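Local coordinates for protein pyrrolidone-carboxylate peptidase (Pyrococcus furiosus, PDB 1X10) that removes an N-terminal pyroglutamyl (5-oxoproline) group from peptides, except generally where the second residue is proline, at residues A[101-106]-A[146-151]; A[82-87]-A[105-110]. The protein carries 3 engineered substitutions. All blocks are in the same frame, centred on the assembly; numbering follows the deposited sequence.

Contact 1: residues A[101-106]-A[146-151]; sequences EPIVPG and MYLSLH
Ile103 and Val104, neighbours in a loop, press their branched side chains against Tyr147, Leu148 and His151 on one side of a helix. The contact is apolar, with no hydrogen bond between 101-106 and 146-151. With chi1 at -64°, Ile103 sends CD1 to the root of the Tyr147 ring, 3.6 Å from its CB, while CG2 meets CD2 of Leu148 at 3.8 Å and also brushes Tyr147 CD2. Beta-branched residues suit this loop, since each offers two methyl-bearing branches to the helix.

Val104 works against the rings. Its CG2 lies at the edge of the Tyr147 ring, 3.8 Å from CE2, and also over one face of the His151 imidazole, whose NE2 is 3.8 Å from CG1 of Val104.

The polar ends look to other parts of the chain: Tyr147 OH bonds to the carbonyl O of Pro108, and His151 ND1 to the hydroxyl of Tyr111. Tyrosine thus combines an apolar ring for the loop with a hydroxyl for Pro108. With the ring cut back to an alanine here, Ile103 and Val104 would probably lose the surface they lean on, and the Pro108 carbonyl its hydroxyl partner. Here an irregular loop packs on helix 141-156 in the alpha/beta fold of the C15 peptidases; the same helix carries Ser142, an engineered residue at an active-site position, its side chain about 10 Å from that of Tyr147.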
loop_
_atom_site.group_PDB
_atom_site.type_symbol
_atom_site.label_atom_id
_atom_site.label_comp_id
_atom_site.label_asym_id
_atom_site.label_seq_id
_atom_site.Cartn_x
_atom_site.Cartn_y
_atom_site.Cartn_z
ATOM N N GLU A 101 -15.241 -9.883 22.680
ATOM C CA GLU A 101 -15.183 -10.522 23.977
ATOM C C GLU A 101 -13.967 -9.990 24.726
ATOM O O GLU A 101 -12.897 -9.826 24.147
ATOM C CB GLU A 101 -15.065 -12.026 23.762
ATOM C CG GLU A 101 -15.335 -12.883 24.959
ATOM C CD GLU A 101 -15.530 -14.326 24.555
ATOM O OE1 GLU A 101 -16.516 -14.602 23.837
ATOM O OE2 GLU A 101 -14.694 -15.174 24.940
ATOM N N PRO A 102 -14.119 -9.694 26.023
ATOM C CA PRO A 102 -12.968 -9.185 26.772
ATOM C C PRO A 102 -11.967 -10.305 27.030
ATOM O O PRO A 102 -12.329 -11.485 27.004
ATOM C CB PRO A 102 -13.598 -8.674 28.062
ATOM C CG PRO A 102 -14.731 -9.642 28.270
ATOM C CD PRO A 102 -15.319 -9.758 26.875
ATOM N N ILE A 103 -10.711 -9.940 27.266
ATOM C CA ILE A 103 -9.686 -10.940 27.557
ATOM C C ILE A 103 -9.835 -11.287 29.031
ATOM O O ILE A 103 -9.814 -12.459 29.415
ATOM C CB ILE A 103 -8.269 -10.386 27.298
ATOM C CG1 ILE A 103 -8.100 -10.073 25.808
ATOM C CG2 ILE A 103 -7.219 -11.395 27.767
ATOM C CD1 ILE A 103 -6.771 -9.422 25.459
ATOM N N VAL A 104 -9.988 -10.256 29.855
ATOM C CA VAL A 104 -10.170 -10.435 31.291
ATOM C C VAL A 104 -11.351 -9.581 31.743
ATOM O O VAL A 104 -11.226 -8.367 31.914
ATOM C CB VAL A 104 -8.916 -10.013 32.089
ATOM C CG1 VAL A 104 -9.146 -10.247 33.585
ATOM C CG2 VAL A 104 -7.703 -10.806 31.618
ATOM N N PRO A 105 -12.526 -10.206 31.923
ATOM C CA PRO A 105 -13.710 -9.460 32.354
ATOM C C PRO A 105 -13.450 -8.617 33.598
ATOM O O PRO A 105 -12.861 -9.091 34.568
ATOM C CB PRO A 105 -14.735 -10.564 32.601
ATOM C CG PRO A 105 -14.369 -11.584 31.568
ATOM C CD PRO A 105 -12.857 -11.621 31.672
ATOM N N GLY A 106 -13.871 -7.357 33.557
ATOM C CA GLY A 106 -13.683 -6.478 34.698
ATOM C C GLY A 106 -12.329 -5.796 34.788
ATOM O O GLY A 106 -12.178 -4.815 35.521
ATOM N N MET A 146 0.022 -10.014 24.888
ATOM C CA MET A 146 0.543 -8.739 25.371
ATOM C C MET A 146 -0.273 -8.248 26.566
ATOM O O MET A 146 0.286 -7.805 27.573
ATOM C CB MET A 146 0.503 -7.684 24.260
ATOM C CG MET A 146 1.119 -6.345 24.671
ATOM S SD MET A 146 0.900 -5.055 23.421
ATOM C CE MET A 146 1.686 -3.659 24.272
ATOM N N TYR A 147 -1.597 -8.336 26.455
ATOM C CA TYR A 147 -2.482 -7.891 27.523
ATOM C C TYR A 147 -2.336 -8.744 28.784
ATOM O O TYR A 147 -2.216 -8.214 29.889
ATOM C CB TYR A 147 -3.947 -7.915 27.053
ATOM C CG TYR A 147 -4.903 -7.352 28.082
ATOM C CD1 TYR A 147 -5.181 -5.984 28.133
ATOM C CD2 TYR A 147 -5.459 -8.174 29.066
ATOM C CE1 TYR A 147 -5.976 -5.447 29.134
ATOM C CE2 TYR A 147 -6.254 -7.643 30.081
ATOM C CZ TYR A 147 -6.507 -6.280 30.112
ATOM O OH TYR A 147 -7.256 -5.745 31.136
ATOM N N LEU A 148 -2.361 -10.061 28.616
ATOM C CA LEU A 148 -2.241 -10.974 29.747
ATOM C C LEU A 148 -0.916 -10.779 30.480
ATOM O O LEU A 148 -0.860 -10.847 31.708
ATOM C CB LEU A 148 -2.370 -12.428 29.270
ATOM C CG LEU A 148 -3.789 -12.837 28.854
ATOM C CD1 LEU A 148 -3.765 -14.167 28.090
ATOM C CD2 LEU A 148 -4.656 -12.944 30.102
ATOM N N SER A 149 0.149 -10.521 29.734
ATOM C CA SER A 149 1.452 -10.319 30.360
ATOM C C SER A 149 1.437 -9.040 31.194
ATOM O O SER A 149 1.883 -9.027 32.351
ATOM C CB SER A 149 2.550 -10.247 29.291
ATOM O OG SER A 149 3.839 -10.208 29.882
ATOM N N LEU A 150 0.911 -7.965 30.619
ATOM C CA LEU A 150 0.846 -6.693 31.330
ATOM C C LEU A 150 -0.105 -6.768 32.528
ATOM O O LEU A 150 0.140 -6.137 33.558
ATOM C CB LEU A 150 0.423 -5.572 30.374
ATOM C CG LEU A 150 1.541 -5.126 29.430
ATOM C CD1 LEU A 150 0.972 -4.301 28.290
ATOM C CD2 LEU A 150 2.581 -4.341 30.217
ATOM N N HIS A 151 -1.179 -7.541 32.390
ATOM C CA HIS A 151 -2.146 -7.712 33.478
ATOM C C HIS A 151 -1.479 -8.496 34.609
ATOM O O HIS A 151 -1.710 -8.235 35.795
ATOM C CB HIS A 151 -3.377 -8.474 32.975
ATOM C CG HIS A 151 -4.444 -8.662 34.014
ATOM N ND1 HIS A 151 -5.121 -7.606 34.583
ATOM C CD2 HIS A 151 -4.953 -9.784 34.577
ATOM C CE1 HIS A 151 -6.004 -8.068 35.451
ATOM N NE2 HIS A 151 -5.921 -9.386 35.467
#

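Contact 2: residues A[82-87]-A[105-110]; sequences AVNAID and PGAPTA
Asn84 meets the run from Ala107 to Thr109 with both its backbone and its side chain. The main bond is from Asn84 N to the carbonyl O of Thr109, 2.8 Å long and nearly straight at 172°, with the donor standing 37° out of the carbonyl plane. The amide extends to the other segment because chi1 (-167°) sets CG anti to the backbone N; there ND2 makes two weak, bent bonds, to Ala107 O at 3.2 Å and to Pro108 O at 3.4 Å. The other end of the amide, OD1, takes the backbone N-H groups of Ile103 and Val104. Asparagine suits this place because one short side chain offers both donor and acceptor to a loop with no regular structure of its own. Asn84 is also the centre of an inverse gamma turn, closed by Ala85 N to Val83 O, which bends the chain out of its strand.

Val83 and Ala110 form an antiparallel non-hydrogen-bonded pair, their CA atoms 4.4 Å apart, and both side chains lie on the same face of the sheet, CG1 of Val83 being 4.5 Å from CB of Ala110. That CB also lies 3.2 Å from Ala82 O, close enough to leave little room for a larger side chain, which suits alanine.

The pairing joins the end of strand 76-83 to the start of 110-112. Helix 141-156 packs against Ala82, Asn84 and Ala107, while Val83, Thr109 and Ala110 also pack on a second subunit.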
loop_
_atom_site.group_PDB
_atom_site.type_symbol
_atom_site.label_atom_id
_atom_site.label_comp_id
_atom_site.label_asym_id
_atom_site.label_seq_id
_atom_site.Cartn_x
_atom_site.Cartn_y
_atom_site.Cartn_z
ATOM N N ALA A 82 -1.841 -2.523 24.886
ATOM C CA ALA A 82 -2.536 -3.809 24.840
ATOM C C ALA A 82 -3.992 -3.518 25.216
ATOM O O ALA A 82 -4.257 -2.831 26.203
ATOM C CB ALA A 82 -1.917 -4.789 25.843
ATOM N N VAL A 83 -4.927 -4.048 24.438
ATOM C CA VAL A 83 -6.344 -3.798 24.676
ATOM C C VAL A 83 -7.115 -5.019 25.183
ATOM O O VAL A 83 -6.925 -6.135 24.704
ATOM C CB VAL A 83 -6.998 -3.282 23.397
ATOM C CG1 VAL A 83 -6.368 -1.943 22.995
ATOM C CG2 VAL A 83 -6.783 -4.274 22.297
ATOM N N ASN A 84 -8.003 -4.790 26.144
ATOM C CA ASN A 84 -8.780 -5.873 26.738
ATOM C C ASN A 84 -9.926 -6.323 25.838
ATOM O O ASN A 84 -11.098 -6.163 26.183
ATOM C CB ASN A 84 -9.321 -5.428 28.098
ATOM C CG ASN A 84 -9.867 -6.582 28.919
ATOM O OD1 ASN A 84 -9.750 -7.753 28.533
ATOM N ND2 ASN A 84 -10.457 -6.263 30.065
ATOM N N ALA A 85 -9.586 -6.891 24.688
ATOM C CA ALA A 85 -10.604 -7.349 23.756
ATOM C C ALA A 85 -10.073 -8.368 22.766
ATOM O O ALA A 85 -8.887 -8.370 22.418
ATOM C CB ALA A 85 -11.196 -6.157 22.993
ATOM N N ILE A 86 -10.968 -9.243 22.326
ATOM C CA ILE A 86 -10.640 -10.255 21.340
ATOM C C ILE A 86 -11.641 -10.119 20.200
ATOM O O ILE A 86 -12.854 -10.160 20.421
ATOM C CB ILE A 86 -10.764 -11.681 21.910
ATOM C CG1 ILE A 86 -9.830 -11.852 23.108
ATOM C CG2 ILE A 86 -10.427 -12.700 20.827
ATOM C CD1 ILE A 86 -10.033 -13.143 23.848
ATOM N N ASP A 87 -11.133 -9.931 18.989
ATOM C CA ASP A 87 -11.979 -9.825 17.810
ATOM C C ASP A 87 -11.109 -10.321 16.667
ATOM O O ASP A 87 -10.507 -9.535 15.936
ATOM C CB ASP A 87 -12.415 -8.380 17.554
ATOM C CG ASP A 87 -13.694 -8.299 16.726
ATOM O OD1 ASP A 87 -14.003 -7.218 16.176
ATOM O OD2 ASP A 87 -14.400 -9.333 16.637
ATOM N N PRO A 105 -12.526 -10.206 31.923
ATOM C CA PRO A 105 -13.710 -9.460 32.354
ATOM C C PRO A 105 -13.450 -8.617 33.598
ATOM O O PRO A 105 -12.861 -9.091 34.568
ATOM C CB PRO A 105 -14.735 -10.564 32.601
ATOM C CG PRO A 105 -14.369 -11.584 31.568
ATOM C CD PRO A 105 -12.857 -11.621 31.672
ATOM N N GLY A 106 -13.871 -7.357 33.557
ATOM C CA GLY A 106 -13.683 -6.478 34.698
ATOM C C GLY A 106 -12.329 -5.796 34.788
ATOM O O GLY A 106 -12.178 -4.815 35.521
ATOM N N ALA A 107 -11.341 -6.298 34.055
ATOM C CA ALA A 107 -10.005 -5.699 34.087
ATOM C C ALA A 107 -9.962 -4.419 33.248
ATOM O O ALA A 107 -10.864 -4.156 32.463
ATOM C CB ALA A 107 -8.968 -6.703 33.579
ATOM N N PRO A 108 -8.904 -3.604 33.411
ATOM C CA PRO A 108 -8.777 -2.354 32.658
ATOM C C PRO A 108 -8.927 -2.529 31.155
ATOM O O PRO A 108 -8.515 -3.538 30.583
ATOM C CB PRO A 108 -7.384 -1.858 33.042
ATOM C CG PRO A 108 -7.233 -2.363 34.451
ATOM C CD PRO A 108 -7.770 -3.771 34.340
ATOM N N THR A 109 -9.526 -1.529 30.522
ATOM C CA THR A 109 -9.730 -1.547 29.083
ATOM C C THR A 109 -8.403 -1.702 28.342
ATOM O O THR A 109 -8.356 -2.294 27.267
ATOM C CB THR A 109 -10.438 -0.257 28.633
ATOM O OG1 THR A 109 -11.759 -0.243 29.187
ATOM C CG2 THR A 109 -10.524 -0.171 27.115
ATOM N N ALA A 110 -7.325 -1.186 28.923
ATOM C CA ALA A 110 -6.019 -1.289 28.279
ATOM C C ALA A 110 -4.857 -1.064 29.237
ATOM O O ALA A 110 -5.033 -0.526 30.329
ATOM C CB ALA A 110 -5.927 -0.292 27.126
#

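In the fold
From the N terminus, the chain runs through the strands and helices up to strand 76-83, then leaves it through 82-87 and makes a long excursion without helix or strand. It returns through 101-106 and 105-110 into strand 110-112, so contact 2 closes this loop at its base. The chain then passes through helix 117-126 and strand 131-134 to helix 141-156, where contact 1 is completed. The intervals overlap slightly: contact 1 begins at 101, inside the loop that contact 2 closes, so the two cross while sharing Pro105 and Gly106. Their centres are about 5 Å apart. Together they tie the returning limb of the loop to strand 76-83 and to helix 141-156.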